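Local coordinates for CocE/NonD family hydrolase (Staphylococcus aureus subsp. aureus COL, PDB 3III), which probably hydrolyses ester or amide bonds as a serine hydrolase of the CocE/NonD family, with an alpha/beta-hydrolase domain and a beta-rich C-terminal domain, at residues A[394-405]-A[501-512]. Sequence-based numbering, arbitrary orientation.
Sequences SFKYTFDKDTEL and TLFKQGETLEVV
F399 lays its ring obliquely against F503, CE2 lying 3.4 Å from F503 CB, while L509 CB meets the same CE2 at the ring edge. The two ring planes are at 39°, and Y397 CD2 sits over the centre of one F399 face. F399 CG stands beside the backbone N (chi1 -67°), which turns the ring inward from the loop. L405 reaches the cluster from the next strand: its CD1 packs on F503 CE2 and, at 3.6 Å, on L509 CD1. The backbone of F399 is gripped as well, its N bonding E507 O almost straight (169°) and its O accepting G506 N. Here two antiparallel strand pairs, 394-398 with 508-512 and 403-405 with 501-503, belong to different sheets of the C-terminal non-catalytic domain, a galactose-binding-like beta fold, and each segment passes from one sheet to the other through a loop, with F399 and F503 between. L371 and L554 also cover L509. The type II turn K504-E507 is tied by D402, whose OD1 takes Q505 N at 2.8 Å on its anti lone pair. Inside the turn, K504 N bonds E507 OE1, which also forms a salt bridge with K431. On the ladder face carrying K396 and T508, S394 OG donates to E510 OE2 at 3.0 Å.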
# COMPACT_ATOMS: atom_id res chain seq x y z
N SER A 394 -11.43 -0.31 -26.12
CA SER A 394 -12.23 -0.55 -24.96
C SER A 394 -13.41 -1.48 -25.18
O SER A 394 -13.81 -1.72 -26.30
CB SER A 394 -12.67 0.77 -24.34
OG SER A 394 -13.84 1.24 -24.91
N PHE A 395 -13.90 -2.05 -24.09
CA PHE A 395 -14.88 -3.13 -24.09
C PHE A 395 -15.84 -2.99 -22.93
O PHE A 395 -15.40 -2.89 -21.78
CB PHE A 395 -14.17 -4.46 -23.96
CG PHE A 395 -13.10 -4.66 -24.99
CD1 PHE A 395 -13.40 -5.24 -26.21
CD2 PHE A 395 -11.80 -4.22 -24.76
CE1 PHE A 395 -12.46 -5.40 -27.17
CE2 PHE A 395 -10.83 -4.35 -25.77
CZ PHE A 395 -11.14 -4.96 -26.95
N LYS A 396 -17.13 -3.06 -23.21
CA LYS A 396 -18.14 -2.70 -22.21
C LYS A 396 -19.16 -3.79 -22.00
O LYS A 396 -19.53 -4.49 -22.96
CB LYS A 396 -18.92 -1.47 -22.59
CG LYS A 396 -18.12 -0.22 -22.69
CD LYS A 396 -19.00 0.86 -23.31
CE LYS A 396 -18.31 2.18 -23.28
NZ LYS A 396 -18.67 2.98 -24.47
N TYR A 397 -19.62 -3.87 -20.75
CA TYR A 397 -20.74 -4.69 -20.34
C TYR A 397 -21.67 -3.88 -19.42
O TYR A 397 -21.24 -3.31 -18.43
CB TYR A 397 -20.21 -5.92 -19.60
CG TYR A 397 -21.30 -6.83 -19.12
CD1 TYR A 397 -21.88 -7.75 -19.98
CD2 TYR A 397 -21.80 -6.73 -17.80
CE1 TYR A 397 -22.93 -8.57 -19.57
CE2 TYR A 397 -22.86 -7.53 -17.37
CZ TYR A 397 -23.41 -8.46 -18.27
OH TYR A 397 -24.45 -9.27 -17.89
N THR A 398 -22.96 -3.82 -19.77
CA THR A 398 -23.95 -3.14 -18.97
C THR A 398 -24.70 -4.17 -18.13
O THR A 398 -25.23 -5.14 -18.65
CB THR A 398 -24.92 -2.38 -19.88
OG1 THR A 398 -24.19 -1.32 -20.52
CG2 THR A 398 -26.06 -1.74 -19.09
N PHE A 399 -24.74 -3.95 -16.82
CA PHE A 399 -25.36 -4.91 -15.89
C PHE A 399 -26.87 -4.85 -15.92
O PHE A 399 -27.47 -3.78 -16.01
CB PHE A 399 -24.86 -4.70 -14.47
CG PHE A 399 -23.42 -5.02 -14.34
CD1 PHE A 399 -23.02 -6.30 -14.06
CD2 PHE A 399 -22.47 -4.05 -14.56
CE1 PHE A 399 -21.68 -6.62 -13.98
CE2 PHE A 399 -21.13 -4.38 -14.48
CZ PHE A 399 -20.75 -5.67 -14.17
N ASP A 400 -27.45 -6.04 -15.88
CA ASP A 400 -28.90 -6.19 -15.82
C ASP A 400 -29.40 -6.26 -14.39
O ASP A 400 -30.59 -6.21 -14.12
CB ASP A 400 -29.31 -7.46 -16.54
CG ASP A 400 -29.46 -7.28 -18.03
OD1 ASP A 400 -29.89 -6.18 -18.47
OD2 ASP A 400 -29.23 -8.26 -18.77
N LYS A 401 -28.50 -6.35 -13.44
CA LYS A 401 -28.87 -6.35 -12.03
C LYS A 401 -27.69 -5.86 -11.21
O LYS A 401 -26.59 -5.92 -11.69
CB LYS A 401 -29.27 -7.75 -11.52
CG LYS A 401 -28.21 -8.81 -11.57
CD LYS A 401 -28.84 -10.17 -11.21
CE LYS A 401 -27.82 -11.19 -10.75
NZ LYS A 401 -27.10 -11.74 -11.95
N ASP A 402 -27.97 -5.35 -10.03
CA ASP A 402 -26.93 -4.92 -9.12
C ASP A 402 -25.91 -6.06 -8.90
O ASP A 402 -26.29 -7.16 -8.55
CB ASP A 402 -27.52 -4.56 -7.77
CG ASP A 402 -28.34 -3.26 -7.79
OD1 ASP A 402 -28.50 -2.59 -8.82
OD2 ASP A 402 -28.79 -2.92 -6.70
N THR A 403 -24.62 -5.77 -9.13
CA THR A 403 -23.58 -6.76 -9.03
C THR A 403 -22.42 -6.19 -8.26
O THR A 403 -21.97 -5.10 -8.60
CB THR A 403 -23.09 -7.13 -10.44
OG1 THR A 403 -24.23 -7.64 -11.16
CG2 THR A 403 -21.95 -8.17 -10.43
N GLU A 404 -21.92 -6.94 -7.28
CA GLU A 404 -20.73 -6.53 -6.53
C GLU A 404 -19.50 -7.31 -6.95
O GLU A 404 -19.49 -8.54 -6.94
CB GLU A 404 -20.94 -6.62 -5.02
CG GLU A 404 -22.14 -5.74 -4.56
CD GLU A 404 -22.42 -5.71 -3.07
OE1 GLU A 404 -21.83 -6.49 -2.28
OE2 GLU A 404 -23.26 -4.86 -2.70
N LEU A 405 -18.45 -6.57 -7.32
CA LEU A 405 -17.17 -7.13 -7.70
C LEU A 405 -16.15 -6.77 -6.62
O LEU A 405 -15.82 -5.61 -6.42
CB LEU A 405 -16.70 -6.56 -9.03
CG LEU A 405 -17.62 -6.84 -10.23
CD1 LEU A 405 -16.81 -6.48 -11.44
CD2 LEU A 405 -18.12 -8.28 -10.28
N THR A 501 -16.32 -2.80 -5.62
CA THR A 501 -17.18 -1.85 -6.31
C THR A 501 -18.53 -2.46 -6.60
O THR A 501 -18.60 -3.65 -6.97
CB THR A 501 -16.51 -1.43 -7.67
OG1 THR A 501 -15.10 -1.32 -7.45
CG2 THR A 501 -17.09 -0.09 -8.24
N LEU A 502 -19.59 -1.67 -6.40
CA LEU A 502 -20.95 -1.99 -6.82
C LEU A 502 -21.15 -1.48 -8.23
O LEU A 502 -20.80 -0.29 -8.53
CB LEU A 502 -21.96 -1.24 -5.95
CG LEU A 502 -23.46 -1.31 -6.24
CD1 LEU A 502 -23.95 -2.78 -6.16
CD2 LEU A 502 -24.16 -0.38 -5.18
N PHE A 503 -21.73 -2.33 -9.09
CA PHE A 503 -22.23 -1.89 -10.38
C PHE A 503 -23.73 -2.09 -10.29
O PHE A 503 -24.19 -3.23 -10.19
CB PHE A 503 -21.60 -2.73 -11.55
CG PHE A 503 -20.14 -2.50 -11.72
CD1 PHE A 503 -19.66 -1.63 -12.71
CD2 PHE A 503 -19.22 -3.06 -10.85
CE1 PHE A 503 -18.32 -1.39 -12.86
CE2 PHE A 503 -17.85 -2.80 -10.99
CZ PHE A 503 -17.41 -1.97 -11.97
N LYS A 504 -24.49 -1.00 -10.24
CA LYS A 504 -25.94 -1.09 -10.17
C LYS A 504 -26.53 -1.49 -11.50
O LYS A 504 -25.92 -1.30 -12.52
CB LYS A 504 -26.57 0.25 -9.74
CG LYS A 504 -26.14 0.78 -8.34
CD LYS A 504 -26.72 2.22 -8.17
CE LYS A 504 -26.72 2.69 -6.73
NZ LYS A 504 -27.47 4.00 -6.62
N GLN A 505 -27.74 -2.04 -11.49
CA GLN A 505 -28.47 -2.34 -12.70
C GLN A 505 -28.45 -1.12 -13.58
O GLN A 505 -28.79 -0.02 -13.11
CB GLN A 505 -29.95 -2.67 -12.35
CG GLN A 505 -30.82 -2.80 -13.61
CD GLN A 505 -32.27 -3.08 -13.24
OE1 GLN A 505 -32.74 -2.67 -12.15
NE2 GLN A 505 -32.98 -3.76 -14.13
N GLY A 506 -28.07 -1.29 -14.85
CA GLY A 506 -27.98 -0.16 -15.77
C GLY A 506 -26.63 0.50 -15.86
O GLY A 506 -26.36 1.29 -16.78
N GLU A 507 -25.75 0.21 -14.90
CA GLU A 507 -24.40 0.74 -14.93
C GLU A 507 -23.50 -0.17 -15.77
O GLU A 507 -23.84 -1.32 -16.00
CB GLU A 507 -23.86 0.95 -13.50
CG GLU A 507 -24.63 2.10 -12.77
CD GLU A 507 -24.04 2.54 -11.44
OE1 GLU A 507 -23.61 1.70 -10.61
OE2 GLU A 507 -24.06 3.78 -11.21
N THR A 508 -22.34 0.34 -16.18
CA THR A 508 -21.46 -0.37 -17.11
C THR A 508 -20.06 -0.54 -16.59
O THR A 508 -19.51 0.38 -16.01
CB THR A 508 -21.40 0.46 -18.38
OG1 THR A 508 -22.75 0.54 -18.89
CG2 THR A 508 -20.43 -0.16 -19.48
N LEU A 509 -19.46 -1.69 -16.83
CA LEU A 509 -18.04 -1.89 -16.61
C LEU A 509 -17.38 -1.78 -17.93
O LEU A 509 -17.86 -2.33 -18.97
CB LEU A 509 -17.81 -3.28 -15.97
CG LEU A 509 -16.35 -3.69 -15.75
CD1 LEU A 509 -16.22 -4.73 -14.58
CD2 LEU A 509 -15.70 -4.23 -17.01
N GLU A 510 -16.26 -1.08 -17.94
CA GLU A 510 -15.49 -0.87 -19.15
C GLU A 510 -14.05 -1.26 -18.91
O GLU A 510 -13.42 -0.81 -17.95
CB GLU A 510 -15.54 0.58 -19.59
CG GLU A 510 -14.84 0.86 -20.93
CD GLU A 510 -14.85 2.35 -21.26
OE1 GLU A 510 -14.81 3.20 -20.33
OE2 GLU A 510 -14.90 2.69 -22.45
N VAL A 511 -13.55 -2.15 -19.76
CA VAL A 511 -12.14 -2.44 -19.82
C VAL A 511 -11.51 -1.51 -20.85
O VAL A 511 -11.99 -1.42 -21.97
CB VAL A 511 -11.89 -3.87 -20.34
CG1 VAL A 511 -10.41 -4.02 -20.71
CG2 VAL A 511 -12.28 -4.86 -19.33
N VAL A 512 -10.36 -0.91 -20.52
CA VAL A 512 -9.61 -0.07 -21.44
C VAL A 512 -8.20 -0.68 -21.53
O VAL A 512 -7.62 -1.05 -20.51
CB VAL A 512 -9.46 1.36 -20.90
CG1 VAL A 512 -8.59 2.21 -21.83
CG2 VAL A 512 -10.84 2.00 -20.65
O HOH W 1 -14.33 -3.76 -8.23